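Local coordinates for 450aa long hypothetical fmu protein (Pyrococcus horikoshii, PDB 2YXL), which probably methylates carbon 5 of cytosines in RNA, with S-adenosyl-L-methionine as methyl donor, at residues Ala319-Pro323 with Glu370-Ser374; Ile326-Asp332 with Arg377-Pro381. All blocks are in the same frame, centred on the assembly; numbering follows the deposited sequence.

In the fold
The chain leaves strand 312-315 and enters a loop that holds 319-323. It then passes 326-332, at the start of strand 331-337, and later runs along helix 361-376. There 370-374 returns to the first loop segment and makes contact 1. Just past the helix, 377-381 meets 326-332 and makes contact 2, leading into strand 383-389. The segments alternate, so the two closures cross: contact 1 joins the loop beside sinefungin to helix 361-376, and contact 2 joins the start of strand 331-337 and the turn before it to the exit of that helix. Contact 2 adds one parallel bridge, A331 with V379, before strands 331-337 and 383-389 pair. The two contacts touch where P323 packs on R377 and L378.

Contact 1 of 2, residues Ala319-Pro323 with Glu370-Ser374; sequences ARKAP and ELLES. With SFG (sinefungin), chain B.
S374 OG is ringed by three loop carbonyl oxygens. A319 O lies 2.7 Å from S374 OG and A322 O lies 2.8 Å from it, both nearer than R320 O at 3.2 Å. S374 OG stands anti to its backbone N (chi1 -171°), which carries it off the helix into the curl of the loop. Nearby, P323 follows a cis peptide bond and lays its CD 3.6 Å from S374 O. Closer to the ligand, A319 CB meets L371 CD2 at 3.6 Å, while A319 N donates to N1 of sinefungin over 3.1 Å. This is the class I methyltransferase fold, in which the loop after strand 312-315 meets the adenine edge. R320 and E370 meet at the more exposed end of the contact. E370 OE2 lies over one face of the guanidinium, 2.9 Å from R320 NE in a salt bridge, with carboxylate and guanidinium planes only 20° apart. R320 NH1 makes a second salt bridge to D318, and sinefungin N6 lies in the guanidinium plane at its edge, 3.4 Å from R320 NH1. With an alanine here instead of E370, R320 would probably keep D318 but lose the charge over its face, leaving the guanidinium freer to turn beside the adenine.

Contact 2 of 2, residues Ile326-Asp332 with Arg377-Pro381; sequences IGEEVAD and RLVKP
A331 and V379 pair as parallel strand residues, and this is the close part of the contact. A331 N donates to L378 O over 2.9 Å, nearly straight on to the carbonyl. K380 N donates back to A331 O over 3.0 Å, so the two bonds bracket V379. V330 N adds a weak bond to L378 O. L378 fills the buried side: its CD2 rests 3.8 Å from I326 CD1, the two side chains crossing at about a right angle, and I326 in turn packs on V264, Y288 and F290. This single bridge opens strand 331-337, just before its parallel pairing with 383-389 in the Rossmann-like sheet; a beta-alpha-beta crossover through helix 361-376 connects the two. The outer side is looser. E329 centres an inverse gamma turn there, and its OE1 forms a salt bridge with K448. E328 OE1 and R377 NE are 3.7 Å apart, a long salt bridge in which the oxygen stands off the guanidinium plane, so only the charges attract. At the other end, K380 stretches out straight past A331 O, and its NZ forms a salt bridge with D332 OD2 at 3.2 Å, meeting the carboxylate from above its plane. D332 OD1 accepts from T262 N.

Contact 1 of 2, residues Ala319-Pro323 with Glu370-Ser374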
ATOM      1  N   ALA A 319       3.368  21.624  -0.821  1.00 22.61           N
ATOM      2  CA  ALA A 319       3.399  21.659  -2.284  1.00 22.58           C
ATOM      3  C   ALA A 319       2.368  22.611  -2.892  1.00 22.53           C
ATOM      4  O   ALA A 319       2.355  22.818  -4.108  1.00 22.40           O
ATOM      5  CB  ALA A 319       3.247  20.258  -2.855  1.00 22.57           C
ATOM      6  N   ARG A 320       1.506  23.183  -2.050  1.00 22.54           N
ATOM      7  CA  ARG A 320       0.631  24.275  -2.484  1.00 22.62           C
ATOM      8  C   ARG A 320       1.448  25.555  -2.671  1.00 22.73           C
ATOM      9  O   ARG A 320       1.104  26.408  -3.492  1.00 22.64           O
ATOM     10  CB  ARG A 320      -0.530  24.492  -1.511  1.00 22.57           C
ATOM     11  CG  ARG A 320      -1.645  23.459  -1.634  1.00 22.30           C
ATOM     12  CD  ARG A 320      -1.662  22.509  -0.452  1.00 21.73           C
ATOM     13  NE  ARG A 320      -2.421  23.063   0.666  1.00 21.66           N
ATOM     14  CZ  ARG A 320      -2.346  22.640   1.925  1.00 21.53           C
ATOM     15  NH1 ARG A 320      -1.531  21.650   2.264  1.00 21.77           N
ATOM     16  NH2 ARG A 320      -3.087  23.219   2.857  1.00 21.53           N
ATOM     17  N   LYS A 321       2.524  25.674  -1.893  1.00 22.95           N
ATOM     18  CA  LYS A 321       3.589  26.642  -2.155  1.00 23.19           C
ATOM     19  C   LYS A 321       4.423  26.092  -3.312  1.00 23.38           C
ATOM     20  O   LYS A 321       4.429  24.881  -3.549  1.00 23.49           O
ATOM     21  CB  LYS A 321       4.460  26.850  -0.912  1.00 23.18           C
ATOM     22  CG  LYS A 321       3.686  27.210   0.352  1.00 23.19           C
ATOM     23  CD  LYS A 321       4.597  27.228   1.572  1.00 23.17           C
ATOM     24  CE  LYS A 321       3.805  27.098   2.866  1.00 23.11           C
ATOM     25  NZ  LYS A 321       2.913  28.264   3.123  1.00 23.02           N
ATOM     26  N   ALA A 322       5.140  26.972  -4.011  1.00 23.57           N
ATOM     27  CA  ALA A 322       5.738  26.660  -5.319  1.00 23.69           C
ATOM     28  C   ALA A 322       4.604  26.475  -6.325  1.00 23.80           C
ATOM     29  O   ALA A 322       3.974  25.412  -6.356  1.00 23.87           O
ATOM     30  CB  ALA A 322       6.639  25.427  -5.259  1.00 23.72           C
ATOM     31  N   PRO A 323       4.330  27.504  -7.155  1.00 23.85           N
ATOM     32  CA  PRO A 323       5.043  28.767  -7.425  1.00 23.91           C
ATOM     33  C   PRO A 323       5.497  29.577  -6.208  1.00 23.96           C
ATOM     34  O   PRO A 323       5.060  29.322  -5.086  1.00 23.97           O
ATOM     35  CB  PRO A 323       4.020  29.571  -8.232  1.00 23.93           C
ATOM     36  CG  PRO A 323       3.220  28.549  -8.921  1.00 23.89           C
ATOM     37  CD  PRO A 323       3.090  27.416  -7.950  1.00 23.85           C
ATOM     38  N   GLU A 370      -6.236  21.552  -4.905  1.00 31.97           N
ATOM     39  CA  GLU A 370      -5.341  22.678  -4.606  1.00 31.83           C
ATOM     40  C   GLU A 370      -3.870  22.373  -4.910  1.00 31.47           C
ATOM     41  O   GLU A 370      -3.079  23.285  -5.150  1.00 31.48           O
ATOM     42  CB  GLU A 370      -5.544  23.226  -3.179  1.00 31.80           C
ATOM     43  CG  GLU A 370      -5.242  22.256  -2.044  1.00 32.08           C
ATOM     44  CD  GLU A 370      -5.827  22.704  -0.711  1.00 32.08           C
ATOM     45  OE1 GLU A 370      -6.883  23.374  -0.706  1.00 32.41           O
ATOM     46  OE2 GLU A 370      -5.234  22.373   0.340  1.00 32.36           O
ATOM     47  N   LEU A 371      -3.514  21.091  -4.912  1.00 31.26           N
ATOM     48  CA  LEU A 371      -2.211  20.669  -5.428  1.00 30.81           C
ATOM     49  C   LEU A 371      -2.221  20.737  -6.955  1.00 30.59           C
ATOM     50  O   LEU A 371      -1.225  21.118  -7.578  1.00 30.49           O
ATOM     51  CB  LEU A 371      -1.855  19.260  -4.947  1.00 30.73           C
ATOM     52  CG  LEU A 371      -1.577  19.045  -3.455  1.00 30.44           C
ATOM     53  CD1 LEU A 371      -1.473  17.558  -3.154  1.00 29.89           C
ATOM     54  CD2 LEU A 371      -0.321  19.771  -2.995  1.00 29.89           C
ATOM     55  N   LEU A 372      -3.368  20.389  -7.539  1.00 30.35           N
ATOM     56  CA  LEU A 372      -3.583  20.423  -8.985  1.00 30.12           C
ATOM     57  C   LEU A 372      -3.486  21.842  -9.538  1.00 30.00           C
ATOM     58  O   LEU A 372      -2.913  22.055 -10.612  1.00 30.00           O
ATOM     59  CB  LEU A 372      -4.947  19.805  -9.316  1.00 30.18           C
ATOM     60  CG  LEU A 372      -5.199  19.037 -10.615  1.00 30.35           C
ATOM     61  CD1 LEU A 372      -4.017  18.166 -11.032  1.00 30.20           C
ATOM     62  CD2 LEU A 372      -6.464  18.197 -10.461  1.00 30.06           C
ATOM     63  N   GLU A 373      -4.044  22.804  -8.799  1.00 29.80           N
ATOM     64  CA  GLU A 373      -3.943  24.222  -9.149  1.00 29.55           C
ATOM     65  C   GLU A 373      -2.504  24.713  -8.989  1.00 29.26           C
ATOM     66  O   GLU A 373      -2.034  25.545  -9.771  1.00 29.29           O
ATOM     67  CB  GLU A 373      -4.893  25.071  -8.293  1.00 29.67           C
ATOM     68  CG  GLU A 373      -5.079  26.504  -8.799  1.00 29.53           C
ATOM     69  CD  GLU A 373      -5.733  27.429  -7.781  1.00 29.79           C
ATOM     70  OE1 GLU A 373      -6.477  26.941  -6.902  1.00 30.10           O
ATOM     71  OE2 GLU A 373      -5.507  28.659  -7.868  1.00 29.93           O
ATOM     72  N   SER A 374      -1.820  24.197  -7.971  1.00 28.94           N
ATOM     73  CA  SER A 374      -0.406  24.489  -7.754  1.00 28.71           C
ATOM     74  C   SER A 374       0.458  23.875  -8.862  1.00 28.63           C
ATOM     75  O   SER A 374       1.457  24.469  -9.276  1.00 28.65           O
ATOM     76  CB  SER A 374       0.042  23.986  -6.378  1.00 28.70           C
ATOM     77  OG  SER A 374       1.393  24.454  -6.066  1.00 28.71           O
TER
HETATM   78  N   SFG B5748       4.815   9.587  -5.319  1.00 75.25           N
HETATM   79  CA  SFG B5748       5.256   8.823  -4.138  1.00 75.30           C
HETATM   80  C   SFG B5748       6.035   7.567  -4.580  1.00 75.22           C
HETATM   81  O   SFG B5748       6.839   7.073  -3.762  1.00 75.22           O
HETATM   82  OXT SFG B5748       5.824   7.132  -5.733  1.00 75.15           O
HETATM   83  CB  SFG B5748       4.045   8.456  -3.258  1.00 75.33           C
HETATM   84  CG  SFG B5748       3.384   9.717  -2.669  1.00 75.63           C
HETATM   85  CD  SFG B5748       2.225   9.395  -1.712  1.00 76.08           C
HETATM   86  NE  SFG B5748       1.162   8.719  -2.469  1.00 76.02           N
HETATM   87  C5' SFG B5748       1.608  10.666  -1.087  1.00 77.17           C
HETATM   88  C4' SFG B5748       2.631  11.615  -0.415  1.00 77.98           C
HETATM   89  O4' SFG B5748       2.060  12.943  -0.502  1.00 78.53           O
HETATM   90  C3' SFG B5748       2.842  11.357   1.088  1.00 78.30           C
HETATM   91  O3' SFG B5748       4.230  11.080   1.319  1.00 77.81           O
HETATM   92  C2' SFG B5748       2.431  12.674   1.765  1.00 78.74           C
HETATM   93  O2' SFG B5748       3.324  13.012   2.833  1.00 78.56           O
HETATM   94  C1' SFG B5748       2.596  13.668   0.621  1.00 79.37           C
HETATM   95  N9  SFG B5748       1.820  14.933   0.773  1.00 79.66           N
HETATM   96  C8  SFG B5748       0.549  15.047   1.165  1.00 79.80           C
HETATM   97  N7  SFG B5748       0.192  16.332   1.167  1.00 79.87           N
HETATM   98  C5  SFG B5748       1.244  17.045   0.773  1.00 79.96           C
HETATM   99  C6  SFG B5748       1.472  18.406   0.585  1.00 79.83           C
HETATM  100  N6  SFG B5748       0.510  19.297   0.816  1.00 79.71           N
HETATM  101  N1  SFG B5748       2.684  18.811   0.164  1.00 79.73           N
HETATM  102  C2  SFG B5748       3.652  17.933  -0.069  1.00 79.81           C
HETATM  103  N3  SFG B5748       3.465  16.629   0.102  1.00 79.86           N
HETATM  104  C4  SFG B5748       2.277  16.157   0.519  1.00 79.86           C

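Contact 2 of 2, residues Ile326-Asp332 with Arg377-Pro381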
ATOM      1  N   ILE A 326      10.066  27.805  -6.164  1.00 23.95           N
ATOM      2  CA  ILE A 326      10.982  27.407  -7.234  1.00 23.91           C
ATOM      3  C   ILE A 326      10.744  28.211  -8.514  1.00 23.88           C
ATOM      4  O   ILE A 326      11.586  28.224  -9.415  1.00 23.85           O
ATOM      5  CB  ILE A 326      10.900  25.885  -7.533  1.00 23.93           C
ATOM      6  CG1 ILE A 326       9.457  25.464  -7.845  1.00 23.95           C
ATOM      7  CG2 ILE A 326      11.474  25.080  -6.364  1.00 23.84           C
ATOM      8  CD1 ILE A 326       9.339  24.140  -8.579  1.00 24.21           C
ATOM      9  N   GLY A 327       9.594  28.879  -8.584  1.00 23.86           N
ATOM     10  CA  GLY A 327       9.244  29.714  -9.730  1.00 23.90           C
ATOM     11  C   GLY A 327       7.854  29.441 -10.268  1.00 23.91           C
ATOM     12  O   GLY A 327       7.204  28.473  -9.866  1.00 23.89           O
ATOM     13  N   GLU A 328       7.400  30.301 -11.179  1.00 23.95           N
ATOM     14  CA  GLU A 328       6.093  30.151 -11.817  1.00 24.00           C
ATOM     15  C   GLU A 328       6.151  29.054 -12.885  1.00 24.03           C
ATOM     16  O   GLU A 328       6.161  27.871 -12.550  1.00 24.10           O
ATOM     17  CB  GLU A 328       5.622  31.487 -12.406  1.00 24.01           C
ATOM     18  CG  GLU A 328       4.106  31.617 -12.559  1.00 23.99           C
ATOM     19  CD  GLU A 328       3.402  32.034 -11.274  1.00 23.95           C
ATOM     20  OE1 GLU A 328       2.244  31.614 -11.071  1.00 23.92           O
ATOM     21  OE2 GLU A 328       3.997  32.784 -10.469  1.00 23.90           O
ATOM     22  N   GLU A 329       6.205  29.441 -14.158  1.00 24.04           N
ATOM     23  CA  GLU A 329       6.257  28.482 -15.263  1.00 24.04           C
ATOM     24  C   GLU A 329       7.690  27.998 -15.493  1.00 24.11           C
ATOM     25  O   GLU A 329       8.352  28.406 -16.451  1.00 24.11           O
ATOM     26  CB  GLU A 329       5.672  29.095 -16.541  1.00 24.02           C
ATOM     27  CG  GLU A 329       4.184  29.424 -16.463  1.00 23.95           C
ATOM     28  CD  GLU A 329       3.647  30.062 -17.733  1.00 23.96           C
ATOM     29  OE1 GLU A 329       2.507  29.735 -18.124  1.00 23.81           O
ATOM     30  OE2 GLU A 329       4.357  30.890 -18.345  1.00 23.93           O
ATOM     31  N   VAL A 330       8.155  27.116 -14.610  1.00 24.20           N
ATOM     32  CA  VAL A 330       9.557  26.693 -14.599  1.00 24.29           C
ATOM     33  C   VAL A 330       9.755  25.196 -14.895  1.00 24.33           C
ATOM     34  O   VAL A 330      10.884  24.749 -15.111  1.00 24.35           O
ATOM     35  CB  VAL A 330      10.252  27.101 -13.260  1.00 24.29           C
ATOM     36  CG1 VAL A 330       9.943  26.100 -12.143  1.00 24.26           C
ATOM     37  CG2 VAL A 330      11.758  27.270 -13.449  1.00 24.34           C
ATOM     38  N   ALA A 331       8.664  24.434 -14.918  1.00 24.38           N
ATOM     39  CA  ALA A 331       8.750  22.981 -15.088  1.00 24.42           C
ATOM     40  C   ALA A 331       8.376  22.509 -16.490  1.00 24.47           C
ATOM     41  O   ALA A 331       7.283  22.801 -16.982  1.00 24.44           O
ATOM     42  CB  ALA A 331       7.901  22.271 -14.040  1.00 24.41           C
ATOM     43  N   ASP A 332       9.297  21.777 -17.119  1.00 24.55           N
ATOM     44  CA  ASP A 332       9.056  21.135 -18.413  1.00 24.65           C
ATOM     45  C   ASP A 332       7.933  20.118 -18.301  1.00 24.76           C
ATOM     46  O   ASP A 332       7.103  19.996 -19.198  1.00 24.69           O
ATOM     47  CB  ASP A 332      10.325  20.447 -18.921  1.00 24.61           C
ATOM     48  CG  ASP A 332      11.315  21.417 -19.527  1.00 24.49           C
ATOM     49  OD1 ASP A 332      12.491  21.395 -19.109  1.00 24.45           O
ATOM     50  OD2 ASP A 332      10.922  22.199 -20.418  1.00 24.44           O
ATOM     51  N   ARG A 377       0.185  25.873 -12.475  1.00 27.38           N
ATOM     52  CA  ARG A 377       0.956  27.110 -12.563  1.00 27.08           C
ATOM     53  C   ARG A 377       2.469  26.875 -12.663  1.00 26.79           C
ATOM     54  O   ARG A 377       3.223  27.804 -12.961  1.00 26.80           O
ATOM     55  CB  ARG A 377       0.605  28.031 -11.387  1.00 27.15           C
ATOM     56  CG  ARG A 377      -0.797  28.638 -11.484  1.00 27.34           C
ATOM     57  CD  ARG A 377      -1.392  29.001 -10.124  1.00 27.78           C
ATOM     58  NE  ARG A 377      -0.723  30.137  -9.489  1.00 27.96           N
ATOM     59  CZ  ARG A 377      -0.220  30.127  -8.257  1.00 28.01           C
ATOM     60  NH1 ARG A 377      -0.313  29.041  -7.496  1.00 28.14           N
ATOM     61  NH2 ARG A 377       0.371  31.213  -7.776  1.00 27.93           N
ATOM     62  N   LEU A 378       2.901  25.635 -12.431  1.00 26.44           N
ATOM     63  CA  LEU A 378       4.313  25.258 -12.556  1.00 26.07           C
ATOM     64  C   LEU A 378       4.698  24.850 -13.981  1.00 25.89           C
ATOM     65  O   LEU A 378       5.871  24.917 -14.359  1.00 25.77           O
ATOM     66  CB  LEU A 378       4.669  24.132 -11.582  1.00 26.04           C
ATOM     67  CG  LEU A 378       4.740  24.422 -10.080  1.00 25.90           C
ATOM     68  CD1 LEU A 378       4.829  23.113  -9.316  1.00 26.09           C
ATOM     69  CD2 LEU A 378       5.915  25.317  -9.728  1.00 25.80           C
ATOM     70  N   VAL A 379       3.703  24.439 -14.762  1.00 25.71           N
ATOM     71  CA  VAL A 379       3.917  23.906 -16.108  1.00 25.55           C
ATOM     72  C   VAL A 379       4.231  25.005 -17.125  1.00 25.40           C
ATOM     73  O   VAL A 379       3.544  26.026 -17.176  1.00 25.38           O
ATOM     74  CB  VAL A 379       2.684  23.097 -16.598  1.00 25.59           C
ATOM     75  CG1 VAL A 379       3.002  22.340 -17.874  1.00 25.67           C
ATOM     76  CG2 VAL A 379       2.217  22.124 -15.531  1.00 25.51           C
ATOM     77  N   LYS A 380       5.274  24.779 -17.924  1.00 25.25           N
ATOM     78  CA  LYS A 380       5.614  25.638 -19.060  1.00 25.04           C
ATOM     79  C   LYS A 380       4.545  25.515 -20.153  1.00 25.17           C
ATOM     80  O   LYS A 380       3.863  24.491 -20.228  1.00 25.21           O
ATOM     81  CB  LYS A 380       6.980  25.249 -19.635  1.00 24.87           C
ATOM     82  CG  LYS A 380       8.160  25.508 -18.716  1.00 24.34           C
ATOM     83  CD  LYS A 380       9.458  25.070 -19.371  1.00 23.63           C
ATOM     84  CE  LYS A 380      10.639  25.236 -18.431  1.00 23.52           C
ATOM     85  NZ  LYS A 380      11.930  24.909 -19.098  1.00 23.30           N
ATOM     86  N   PRO A 381       4.384  26.558 -20.996  1.00 25.33           N
ATOM     87  CA  PRO A 381       3.436  26.504 -22.118  1.00 25.43           C
ATOM     88  C   PRO A 381       3.490  25.198 -22.927  1.00 25.51           C
ATOM     89  O   PRO A 381       2.443  24.625 -23.233  1.00 25.58           O
ATOM     90  CB  PRO A 381       3.856  27.693 -22.980  1.00 25.39           C
ATOM     91  CG  PRO A 381       4.382  28.674 -22.002  1.00 25.34           C
ATOM     92  CD  PRO A 381       5.063  27.869 -20.927  1.00 25.32           C
TER